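Local atomic coordinates of protein scribble homolog (Homo sapiens, PDB entry 6EEY), a protein that probably acts as a cell-polarity scaffold, using PDZ domains such as this one to bind the C-terminal tails of partners including the alpha1D-adrenergic receptor. Residues A[57-68]-A[85-95]. The protein carries 1 engineered substitution. Numbering follows the deposited sequence.
Sequences LRVGLRLLEVNQ and SVGDTLTVLVC
Strands 62-66 and 89-94 run antiparallel at 149°, their axes approaching to 4.7 Å, and a classic beta bulge, with L64 and E65 both facing L93, shifts the register by one residue. This pairing belongs to the curled sheet of the PDZ fold, where strand 40-45 separates strand 62-66 from strand 19-23, which with helix 76-83 usually frames the peptide groove. At the bulge L64 N gives its hydrogen to L93 O (2.8 Å), while L93 N binds E65 O. Branched aliphatic residues suit the inner face, where L57, L63, V66, V92 and V94 are buried. L63 CD1 meets V92 CB at 3.6 Å, the side chains crossing at about a right angle; L57 comes tip to tip with V92, and V66 CG1 packs on L90 CD2, with L82 and L83 beyond it. On the other face L93 lies alongside E65, both pointing the same way, its CD2 3.8 Å from E65 CG and 3.7 Å from E65 CD; E65 is partly exposed, so a polar end is tolerated. Past the strand end, N67 pairs through main chain and side chain together: its backbone N donates to T91 O, and T91 N returns a nearly straight bond to N67 OD1 (2.9 Å, 178°). With CG beside its own backbone N (chi1 -73°), the amide oxygen can stand in for a backbone carbonyl. A leucine here would probably leave T91 N without its acceptor and the neighbouring water without a donor. That water accepts from N67 ND2 at 2.9 Å and donates to V86 O and T89 O.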
loop_
_atom_site.group_PDB
_atom_site.type_symbol
_atom_site.label_atom_id
_atom_site.label_comp_id
_atom_site.label_asym_id
_atom_site.label_seq_id
_atom_site.Cartn_x
_atom_site.Cartn_y
_atom_site.Cartn_z
ATOM N N LEU A 57 -0.476 -3.890 -10.217
ATOM C CA LEU A 57 0.326 -3.020 -9.372
ATOM C C LEU A 57 1.796 -3.105 -9.747
ATOM O O LEU A 57 2.297 -4.144 -10.175
ATOM C CB LEU A 57 0.147 -3.394 -7.912
ATOM C CG LEU A 57 -1.233 -3.127 -7.326
ATOM C CD1 LEU A 57 -1.274 -3.609 -5.894
ATOM C CD2 LEU A 57 -1.610 -1.668 -7.390
ATOM N N ARG A 58 2.488 -1.986 -9.554
ATOM C CA ARG A 58 3.897 -1.849 -9.864
ATOM C C ARG A 58 4.586 -1.080 -8.751
ATOM O O ARG A 58 3.977 -0.264 -8.048
ATOM C CB ARG A 58 4.113 -1.083 -11.181
ATOM C CG ARG A 58 3.700 -1.831 -12.420
ATOM C CD ARG A 58 4.707 -2.930 -12.684
ATOM N NE ARG A 58 4.420 -3.674 -13.903
ATOM C CZ ARG A 58 3.469 -4.592 -14.003
ATOM N NH1 ARG A 58 2.710 -4.884 -12.967
ATOM N NH2 ARG A 58 3.286 -5.240 -15.141
ATOM N N VAL A 59 5.884 -1.331 -8.634
ATOM C CA VAL A 59 6.748 -0.475 -7.843
ATOM C C VAL A 59 6.568 0.955 -8.271
ATOM O O VAL A 59 6.445 1.257 -9.462
ATOM C CB VAL A 59 8.208 -0.936 -8.003
ATOM C CG1 VAL A 59 9.152 0.085 -7.415
ATOM C CG2 VAL A 59 8.404 -2.306 -7.355
ATOM N N GLY A 60 6.531 1.841 -7.289
ATOM C CA GLY A 60 6.461 3.263 -7.523
ATOM C C GLY A 60 5.083 3.851 -7.373
ATOM O O GLY A 60 4.961 5.079 -7.267
ATOM N N LEU A 61 4.046 3.037 -7.346
ATOM C CA LEU A 61 2.718 3.577 -7.139
ATOM C C LEU A 61 2.584 4.143 -5.736
ATOM O O LEU A 61 3.096 3.583 -4.761
ATOM C CB LEU A 61 1.651 2.505 -7.324
ATOM C CG LEU A 61 1.525 1.968 -8.741
ATOM C CD1 LEU A 61 0.443 0.927 -8.792
ATOM C CD2 LEU A 61 1.248 3.057 -9.753
ATOM N N ARG A 62 1.894 5.269 -5.643
ATOM C CA ARG A 62 1.488 5.850 -4.375
ATOM C C ARG A 62 0.270 5.096 -3.869
ATOM O O ARG A 62 -0.681 4.871 -4.622
ATOM C CB ARG A 62 1.146 7.320 -4.625
ATOM C CG ARG A 62 0.505 8.089 -3.481
ATOM C CD ARG A 62 1.545 8.581 -2.542
ATOM N NE ARG A 62 0.992 9.392 -1.460
ATOM C CZ ARG A 62 0.965 10.720 -1.415
ATOM N NH1 ARG A 62 1.431 11.456 -2.417
ATOM N NH2 ARG A 62 0.473 11.312 -0.338
ATOM N N LEU A 63 0.306 4.674 -2.615
ATOM C CA LEU A 63 -0.765 3.905 -2.002
ATOM C C LEU A 63 -1.435 4.792 -0.964
ATOM O O LEU A 63 -0.811 5.151 0.043
ATOM C CB LEU A 63 -0.161 2.673 -1.356
ATOM C CG LEU A 63 -1.150 1.757 -0.676
ATOM C CD1 LEU A 63 -2.183 1.204 -1.634
ATOM C CD2 LEU A 63 -0.394 0.614 -0.019
ATOM N N LEU A 64 -2.687 5.169 -1.220
ATOM C CA LEU A 64 -3.415 6.096 -0.366
ATOM C C LEU A 64 -4.320 5.413 0.644
ATOM O O LEU A 64 -4.486 5.924 1.759
ATOM C CB LEU A 64 -4.269 7.044 -1.202
ATOM C CG LEU A 64 -3.497 8.023 -2.083
ATOM C CD1 LEU A 64 -4.421 8.756 -3.021
ATOM C CD2 LEU A 64 -2.736 9.034 -1.240
ATOM N N GLU A 65 -4.920 4.290 0.281
ATOM C CA GLU A 65 -5.856 3.606 1.143
ATOM C C GLU A 65 -5.735 2.119 0.890
ATOM O O GLU A 65 -5.418 1.688 -0.223
ATOM C CB GLU A 65 -7.319 3.973 0.876
ATOM C CG GLU A 65 -7.621 5.428 1.071
ATOM C CD GLU A 65 -9.091 5.780 0.925
ATOM O OE1 GLU A 65 -9.437 6.930 1.254
ATOM O OE2 GLU A 65 -9.896 4.937 0.502
ATOM N N VAL A 66 -6.033 1.350 1.920
ATOM C CA VAL A 66 -6.184 -0.096 1.823
ATOM C C VAL A 66 -7.520 -0.413 2.461
ATOM O O VAL A 66 -7.790 0.027 3.580
ATOM C CB VAL A 66 -5.050 -0.823 2.564
ATOM C CG1 VAL A 66 -5.249 -2.329 2.543
ATOM C CG2 VAL A 66 -3.713 -0.493 1.941
ATOM N N ASN A 67 -8.355 -1.155 1.756
ATOM C CA ASN A 67 -9.687 -1.510 2.239
ATOM C C ASN A 67 -10.429 -0.287 2.774
ATOM O O ASN A 67 -11.039 -0.306 3.853
ATOM C CB ASN A 67 -9.640 -2.655 3.249
ATOM C CG ASN A 67 -9.338 -3.988 2.589
ATOM O OD1 ASN A 67 -9.415 -4.119 1.367
ATOM N ND2 ASN A 67 -9.022 -4.988 3.386
ATOM N N GLN A 68 -10.354 0.789 1.990
ATOM C CA GLN A 68 -11.085 2.028 2.203
ATOM C C GLN A 68 -10.554 2.863 3.339
ATOM O O GLN A 68 -11.192 3.847 3.703
ATOM C CB GLN A 68 -12.583 1.810 2.445
ATOM C CG GLN A 68 -13.219 0.796 1.528
ATOM C CD GLN A 68 -13.221 1.242 0.098
ATOM O OE1 GLN A 68 -13.410 2.420 -0.190
ATOM N NE2 GLN A 68 -13.011 0.300 -0.819
ATOM N N SER A 85 -4.934 -8.008 5.650
ATOM C CA SER A 85 -6.302 -8.206 6.082
ATOM C C SER A 85 -6.851 -9.487 5.479
ATOM O O SER A 85 -6.580 -9.826 4.326
ATOM C CB SER A 85 -7.183 -7.047 5.614
ATOM O OG SER A 85 -6.793 -5.812 6.185
ATOM N N VAL A 86 -7.674 -10.180 6.247
ATOM C CA VAL A 86 -8.289 -11.378 5.721
ATOM C C VAL A 86 -9.301 -11.001 4.643
ATOM O O VAL A 86 -9.761 -9.856 4.528
ATOM C CB VAL A 86 -8.921 -12.263 6.809
ATOM C CG1 VAL A 86 -7.889 -12.635 7.862
ATOM C CG2 VAL A 86 -10.094 -11.572 7.425
ATOM N N GLY A 87 -9.668 -11.994 3.854
ATOM C CA GLY A 87 -10.650 -11.821 2.820
ATOM C C GLY A 87 -10.162 -12.367 1.504
ATOM O O GLY A 87 -8.952 -12.514 1.285
ATOM N N ASP A 88 -11.084 -12.694 0.617
ATOM C CA ASP A 88 -10.683 -13.226 -0.677
ATOM C C ASP A 88 -10.444 -12.133 -1.706
ATOM O O ASP A 88 -10.120 -12.433 -2.860
ATOM C CB ASP A 88 -11.639 -14.321 -1.162
ATOM C CG ASP A 88 -13.047 -13.874 -1.290
ATOM O OD1 ASP A 88 -13.297 -12.682 -1.519
ATOM O OD2 ASP A 88 -13.939 -14.746 -1.173
ATOM N N THR A 89 -10.579 -10.878 -1.323
ATOM C CA THR A 89 -10.081 -9.783 -2.137
ATOM C C THR A 89 -9.520 -8.746 -1.175
ATOM O O THR A 89 -9.764 -8.783 0.034
ATOM C CB THR A 89 -11.179 -9.126 -2.978
ATOM O OG1 THR A 89 -12.150 -8.547 -2.101
ATOM C CG2 THR A 89 -11.861 -10.114 -3.910
ATOM N N LEU A 90 -8.768 -7.804 -1.719
ATOM C CA LEU A 90 -8.278 -6.664 -0.968
ATOM C C LEU A 90 -8.299 -5.493 -1.928
ATOM O O LEU A 90 -7.950 -5.639 -3.102
ATOM C CB LEU A 90 -6.890 -6.962 -0.417
ATOM C CG LEU A 90 -6.315 -5.854 0.465
ATOM C CD1 LEU A 90 -5.549 -6.453 1.629
ATOM C CD2 LEU A 90 -5.419 -4.937 -0.356
ATOM N N THR A 91 -8.695 -4.331 -1.449
ATOM C CA THR A 91 -8.813 -3.158 -2.306
ATOM C C THR A 91 -7.733 -2.151 -1.955
ATOM O O THR A 91 -7.412 -1.945 -0.781
ATOM C CB THR A 91 -10.208 -2.548 -2.162
ATOM O OG1 THR A 91 -11.189 -3.496 -2.619
ATOM C CG2 THR A 91 -10.349 -1.254 -2.931
ATOM N N VAL A 92 -7.167 -1.536 -2.974
ATOM C CA VAL A 92 -6.198 -0.475 -2.770
ATOM C C VAL A 92 -6.622 0.735 -3.576
ATOM O O VAL A 92 -7.213 0.614 -4.658
ATOM C CB VAL A 92 -4.758 -0.883 -3.145
ATOM C CG1 VAL A 92 -4.261 -1.974 -2.196
ATOM C CG2 VAL A 92 -4.664 -1.330 -4.594
ATOM N N LEU A 93 -6.270 1.897 -3.075
ATOM C CA LEU A 93 -6.442 3.162 -3.784
ATOM C C LEU A 93 -5.054 3.683 -4.085
ATOM O O LEU A 93 -4.274 3.932 -3.158
ATOM C CB LEU A 93 -7.199 4.163 -2.916
ATOM C CG LEU A 93 -7.641 5.452 -3.601
ATOM C CD1 LEU A 93 -8.720 5.164 -4.644
ATOM C CD2 LEU A 93 -8.143 6.465 -2.598
ATOM N N VAL A 94 -4.726 3.803 -5.364
ATOM C CA VAL A 94 -3.375 4.100 -5.779
ATOM C C VAL A 94 -3.380 5.199 -6.824
ATOM O O VAL A 94 -4.404 5.528 -7.416
ATOM C CB VAL A 94 -2.650 2.871 -6.363
ATOM C CG1 VAL A 94 -2.514 1.799 -5.344
ATOM C CG2 VAL A 94 -3.360 2.324 -7.587
ATOM N N CYS A 95 -2.195 5.738 -7.069
ATOM C CA CYS A 95 -1.974 6.566 -8.242
ATOM C C CYS A 95 -0.501 6.574 -8.652
ATOM O O CYS A 95 0.386 6.088 -7.948
ATOM C CB CYS A 95 -2.468 7.983 -7.975
ATOM S SG CYS A 95 -1.455 8.809 -6.785
ATOM O OXT CYS A 95 -0.171 7.072 -9.739
HETATM O O HOH W 1 3.205 6.813 -8.536
HETATM O O HOH W 2 -9.108 -7.766 2.518
HETATM O O HOH W 3 -8.907 0.934 -0.458
#